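Local structure of penicillin-binding protein 2B (Streptococcus pneumoniae, 2WAD) at residues F588-G601 / F604-T616. The protein forms the peptide cross-links between neighbouring glycan strands of cell-wall peptidoglycan and takes part in peripheral wall synthesis by the elongasome. Numbering follows the deposited sequence.
Sequences FYQVSHGTSPLTTG and FSDGATVSISGKT. Unlike the reference sequence in segment 588-601: S592 (reference Ala), P597 (reference Gly). Unlike the reference sequence in segment 604-616: D606 (reference Asn), T609 (reference Leu).
F588 and Y589 lie against S613 and G614 where the axes of helix segment 588-593 and strand 613-616 cross at 79° and come within 5.6 Å, and one backbone bond joins them, G614 N to F588 O at 3.0 Å. G614 has no side chain, and its carbonyl is met by V591, whose CB lies 3.3 Å from G614 O. V591 CG1 also touches the edge of the F604 ring, 4.0 Å from F604 CE2. The F588 ring reaches further along the strand: K615 CB sits over one of its faces, 3.9 Å from the centroid and offset toward the rim, a CH-pi contact. S592 OG donates to I612 O at 2.6 Å; chi1 of 57° sets the hydroxyl between the backbone N and carbonyl carbon, pointing at the chain that leads into the strand. The H593 imidazole is fixed by ND1 donating, nearly in the ring plane, to Y589 O at 2.9 Å. Y589 CE1 lies over the centre of one imidazole face and S605 OG over the opposite one, while I612 O approaches the ring edge at CE1.

Strand 613-616 is the outermost strand of the six-stranded antiparallel sheet of the transpeptidase domain, and K615-T616 fits the start of the K(T/S)G motif of penicillin-binding proteins. The K615 side chain lies about 4 Å from that of S386, the inferred acyl-ester serine. K615 CG is anti to the backbone N (chi1 179°), but bends at chi2 and chi4 turn the chain, and NZ donates to T616 O and to a water and is hydrogen-bonded to S443 OG. That water also bonds T600 OG1 and T616 OG1, bridging the loop after the helix to the strand; T600 OG1 is held as well by E441 O.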
loop_
_atom_site.group_PDB
_atom_site.type_symbol
_atom_site.label_atom_id
_atom_site.label_comp_id
_atom_site.label_asym_id
_atom_site.label_seq_id
_atom_site.Cartn_x
_atom_site.Cartn_y
_atom_site.Cartn_z
ATOM N N PHE A 588 -12.530 -28.289 4.525
ATOM C CA PHE A 588 -12.836 -27.260 3.516
ATOM C C PHE A 588 -13.433 -27.888 2.257
ATOM O O PHE A 588 -14.196 -27.257 1.516
ATOM C CB PHE A 588 -11.599 -26.422 3.139
ATOM C CG PHE A 588 -11.294 -25.294 4.093
ATOM C CD1 PHE A 588 -11.495 -25.432 5.460
ATOM C CD2 PHE A 588 -10.799 -24.081 3.623
ATOM C CE1 PHE A 588 -11.197 -24.399 6.355
ATOM C CE2 PHE A 588 -10.517 -23.030 4.516
ATOM C CZ PHE A 588 -10.721 -23.205 5.881
ATOM N N TYR A 589 -13.069 -29.132 1.992
ATOM C CA TYR A 589 -13.587 -29.792 0.798
ATOM C C TYR A 589 -15.047 -30.199 0.989
ATOM O O TYR A 589 -15.863 -30.024 0.092
ATOM C CB TYR A 589 -12.747 -31.019 0.430
ATOM C CG TYR A 589 -13.330 -31.798 -0.740
ATOM C CD1 TYR A 589 -13.041 -31.449 -2.061
ATOM C CD2 TYR A 589 -14.190 -32.873 -0.521
ATOM C CE1 TYR A 589 -13.580 -32.143 -3.119
ATOM C CE2 TYR A 589 -14.730 -33.582 -1.578
ATOM C CZ TYR A 589 -14.408 -33.212 -2.871
ATOM O OH TYR A 589 -14.922 -33.886 -3.945
ATOM N N GLN A 590 -15.372 -30.720 2.170
ATOM C CA GLN A 590 -16.733 -31.107 2.529
ATOM C C GLN A 590 -17.682 -29.921 2.761
ATOM O O GLN A 590 -18.896 -30.065 2.648
ATOM C CB GLN A 590 -16.701 -32.068 3.735
ATOM C CG GLN A 590 -16.066 -33.458 3.419
ATOM C CD GLN A 590 -16.231 -34.519 4.521
ATOM O OE1 GLN A 590 -17.081 -34.418 5.415
ATOM N NE2 GLN A 590 -15.385 -35.541 4.465
ATOM N N VAL A 591 -17.146 -28.757 3.108
ATOM C CA VAL A 591 -17.944 -27.543 3.221
ATOM C C VAL A 591 -18.631 -27.306 1.874
ATOM O O VAL A 591 -19.756 -26.798 1.825
ATOM C CB VAL A 591 -17.036 -26.313 3.510
ATOM C CG1 VAL A 591 -17.743 -25.004 3.174
ATOM C CG2 VAL A 591 -16.565 -26.313 4.964
ATOM N N SER A 592 -17.944 -27.653 0.787
ATOM C CA SER A 592 -18.449 -27.349 -0.549
ATOM C C SER A 592 -18.982 -28.570 -1.306
ATOM O O SER A 592 -19.577 -28.398 -2.359
ATOM C CB SER A 592 -17.400 -26.656 -1.411
ATOM O OG SER A 592 -16.233 -27.453 -1.504
ATOM N N HIS A 593 -18.770 -29.778 -0.784
ATOM C CA HIS A 593 -19.140 -31.009 -1.486
ATOM C C HIS A 593 -20.036 -31.913 -0.650
ATOM O O HIS A 593 -20.482 -32.953 -1.137
ATOM C CB HIS A 593 -17.917 -31.798 -1.978
ATOM C CG HIS A 593 -17.124 -31.088 -3.042
ATOM N ND1 HIS A 593 -16.244 -30.059 -2.766
ATOM C CD2 HIS A 593 -17.068 -31.275 -4.381
ATOM C CE1 HIS A 593 -15.696 -29.636 -3.891
ATOM N NE2 HIS A 593 -16.187 -30.348 -4.887
ATOM N N GLY A 594 -20.293 -31.527 0.599
ATOM C CA GLY A 594 -21.043 -32.378 1.526
ATOM C C GLY A 594 -22.519 -32.572 1.202
ATOM O O GLY A 594 -23.107 -31.821 0.432
ATOM N N THR A 595 -23.139 -33.565 1.828
ATOM C CA THR A 595 -24.544 -33.862 1.544
ATOM C C THR A 595 -25.403 -33.930 2.797
ATOM O O THR A 595 -26.463 -34.559 2.795
ATOM C CB THR A 595 -24.688 -35.192 0.805
ATOM O OG1 THR A 595 -24.115 -36.230 1.613
ATOM C CG2 THR A 595 -23.965 -35.137 -0.561
ATOM N N SER A 596 -24.961 -33.257 3.856
ATOM C CA SER A 596 -25.718 -33.207 5.106
ATOM C C SER A 596 -26.674 -32.007 5.083
ATOM O O SER A 596 -26.421 -30.995 4.426
ATOM C CB SER A 596 -24.737 -33.136 6.286
ATOM O OG SER A 596 -25.341 -32.713 7.502
ATOM N N PRO A 597 -27.788 -32.105 5.815
ATOM C CA PRO A 597 -28.572 -30.886 6.013
ATOM C C PRO A 597 -27.768 -29.754 6.686
ATOM O O PRO A 597 -28.196 -28.590 6.642
ATOM C CB PRO A 597 -29.751 -31.329 6.885
ATOM C CG PRO A 597 -29.596 -32.816 7.096
ATOM C CD PRO A 597 -28.338 -33.303 6.478
ATOM N N LEU A 598 -26.600 -30.072 7.249
ATOM C CA LEU A 598 -25.785 -29.068 7.942
ATOM C C LEU A 598 -24.594 -28.589 7.121
ATOM O O LEU A 598 -23.829 -27.740 7.577
ATOM C CB LEU A 598 -25.298 -29.562 9.321
ATOM C CG LEU A 598 -26.411 -29.930 10.298
ATOM C CD1 LEU A 598 -25.855 -30.530 11.585
ATOM C CD2 LEU A 598 -27.305 -28.733 10.583
ATOM N N THR A 599 -24.409 -29.162 5.937
ATOM C CA THR A 599 -23.370 -28.696 5.047
ATOM C C THR A 599 -23.614 -27.226 4.717
ATOM O O THR A 599 -24.712 -26.848 4.284
ATOM C CB THR A 599 -23.347 -29.511 3.756
ATOM O OG1 THR A 599 -22.923 -30.846 4.061
ATOM C CG2 THR A 599 -22.353 -28.876 2.762
ATOM N N THR A 600 -22.593 -26.397 4.923
ATOM C CA THR A 600 -22.788 -24.955 4.861
ATOM C C THR A 600 -22.406 -24.322 3.523
ATOM O O THR A 600 -22.790 -23.182 3.249
ATOM C CB THR A 600 -21.974 -24.224 5.954
ATOM O OG1 THR A 600 -20.594 -24.614 5.857
ATOM C CG2 THR A 600 -22.527 -24.548 7.367
ATOM N N GLY A 601 -21.651 -25.023 2.687
ATOM C CA GLY A 601 -21.075 -24.341 1.536
ATOM C C GLY A 601 -21.276 -24.882 0.128
ATOM O O GLY A 601 -20.454 -24.607 -0.764
ATOM N N PHE A 604 -20.618 -22.812 -3.114
ATOM C CA PHE A 604 -19.269 -22.783 -3.714
ATOM C C PHE A 604 -19.181 -23.617 -5.004
ATOM O O PHE A 604 -18.474 -23.233 -5.927
ATOM C CB PHE A 604 -18.179 -23.346 -2.774
ATOM C CG PHE A 604 -17.702 -22.397 -1.704
ATOM C CD1 PHE A 604 -17.190 -21.156 -2.035
ATOM C CD2 PHE A 604 -17.733 -22.777 -0.363
ATOM C CE1 PHE A 604 -16.731 -20.271 -1.064
ATOM C CE2 PHE A 604 -17.260 -21.904 0.637
ATOM C CZ PHE A 604 -16.763 -20.643 0.284
ATOM N N SER A 605 -19.826 -24.781 -5.026
ATOM C CA SER A 605 -19.689 -25.730 -6.140
ATOM C C SER A 605 -20.733 -25.520 -7.230
ATOM O O SER A 605 -20.584 -26.062 -8.321
ATOM C CB SER A 605 -19.836 -27.173 -5.658
ATOM O OG SER A 605 -19.061 -27.417 -4.506
ATOM N N ASP A 606 -21.768 -24.737 -6.937
ATOM C CA ASP A 606 -22.912 -24.566 -7.842
ATOM C C ASP A 606 -22.555 -23.724 -9.069
ATOM O O ASP A 606 -22.578 -22.490 -9.019
ATOM C CB ASP A 606 -24.092 -23.946 -7.084
ATOM C CG ASP A 606 -25.349 -23.806 -7.940
ATOM O OD1 ASP A 606 -25.342 -24.201 -9.130
ATOM O OD2 ASP A 606 -26.360 -23.293 -7.404
ATOM N N GLY A 607 -22.230 -24.395 -10.169
ATOM C CA GLY A 607 -21.716 -23.717 -11.356
ATOM C C GLY A 607 -20.205 -23.503 -11.332
ATOM O O GLY A 607 -19.666 -22.756 -12.146
ATOM N N ALA A 608 -19.523 -24.179 -10.412
ATOM C CA ALA A 608 -18.057 -24.194 -10.346
ATOM C C ALA A 608 -17.391 -24.911 -11.522
ATOM O O ALA A 608 -17.705 -26.077 -11.783
ATOM C CB ALA A 608 -17.599 -24.825 -9.039
ATOM N N THR A 609 -16.456 -24.235 -12.199
ATOM C CA THR A 609 -15.771 -24.813 -13.362
ATOM C C THR A 609 -14.497 -25.582 -12.991
ATOM O O THR A 609 -13.935 -26.293 -13.822
ATOM C CB THR A 609 -15.476 -23.765 -14.473
ATOM O OG1 THR A 609 -14.510 -22.804 -14.016
ATOM C CG2 THR A 609 -16.729 -23.033 -14.874
ATOM N N VAL A 610 -14.042 -25.421 -11.746
ATOM C CA VAL A 610 -13.013 -26.267 -11.141
ATOM C C VAL A 610 -13.492 -26.621 -9.742
ATOM O O VAL A 610 -14.367 -25.944 -9.197
ATOM C CB VAL A 610 -11.637 -25.541 -10.974
ATOM C CG1 VAL A 610 -10.898 -25.434 -12.305
ATOM C CG2 VAL A 610 -11.814 -24.183 -10.299
ATOM N N SER A 611 -12.915 -27.676 -9.173
ATOM C CA SER A 611 -13.207 -28.085 -7.809
ATOM C C SER A 611 -12.723 -27.026 -6.812
ATOM O O SER A 611 -11.550 -26.671 -6.796
ATOM C CB SER A 611 -12.529 -29.420 -7.521
ATOM O OG SER A 611 -12.719 -29.784 -6.162
ATOM N N ILE A 612 -13.643 -26.544 -5.984
ATOM C CA ILE A 612 -13.430 -25.469 -5.030
ATOM C C ILE A 612 -13.570 -26.005 -3.603
ATOM O O ILE A 612 -14.515 -26.753 -3.303
ATOM C CB ILE A 612 -14.474 -24.342 -5.252
ATOM C CG1 ILE A 612 -14.272 -23.727 -6.639
ATOM C CG2 ILE A 612 -14.330 -23.280 -4.170
ATOM C CD1 ILE A 612 -15.164 -22.594 -6.962
ATOM N N SER A 613 -12.612 -25.638 -2.750
ATOM C CA SER A 613 -12.668 -25.905 -1.313
ATOM C C SER A 613 -12.741 -24.562 -0.579
ATOM O O SER A 613 -12.206 -23.556 -1.050
ATOM C CB SER A 613 -11.420 -26.677 -0.888
ATOM O OG SER A 613 -11.316 -27.910 -1.582
ATOM N N GLY A 614 -13.422 -24.501 0.554
ATOM C CA GLY A 614 -13.544 -23.212 1.208
ATOM C C GLY A 614 -14.201 -23.281 2.569
ATOM O O GLY A 614 -14.374 -24.369 3.133
ATOM N N LYS A 615 -14.600 -22.115 3.078
ATOM C CA LYS A 615 -15.230 -22.036 4.408
ATOM C C LYS A 615 -16.068 -20.755 4.438
ATOM O O LYS A 615 -15.636 -19.717 3.955
ATOM C CB LYS A 615 -14.138 -22.020 5.497
ATOM C CG LYS A 615 -14.620 -21.926 6.940
ATOM C CD LYS A 615 -15.326 -23.210 7.347
ATOM C CE LYS A 615 -16.007 -23.093 8.706
ATOM N NZ LYS A 615 -17.232 -22.201 8.679
ATOM N N THR A 616 -17.290 -20.846 4.943
ATOM C CA THR A 616 -18.201 -19.711 5.055
ATOM C C THR A 616 -18.128 -19.000 6.413
ATOM O O THR A 616 -17.650 -19.557 7.418
ATOM C CB THR A 616 -19.656 -20.180 4.982
ATOM O OG1 THR A 616 -19.887 -21.114 6.051
ATOM C CG2 THR A 616 -19.979 -20.789 3.616
HETATM O O HOH W 1 -18.486 -23.835 6.940
#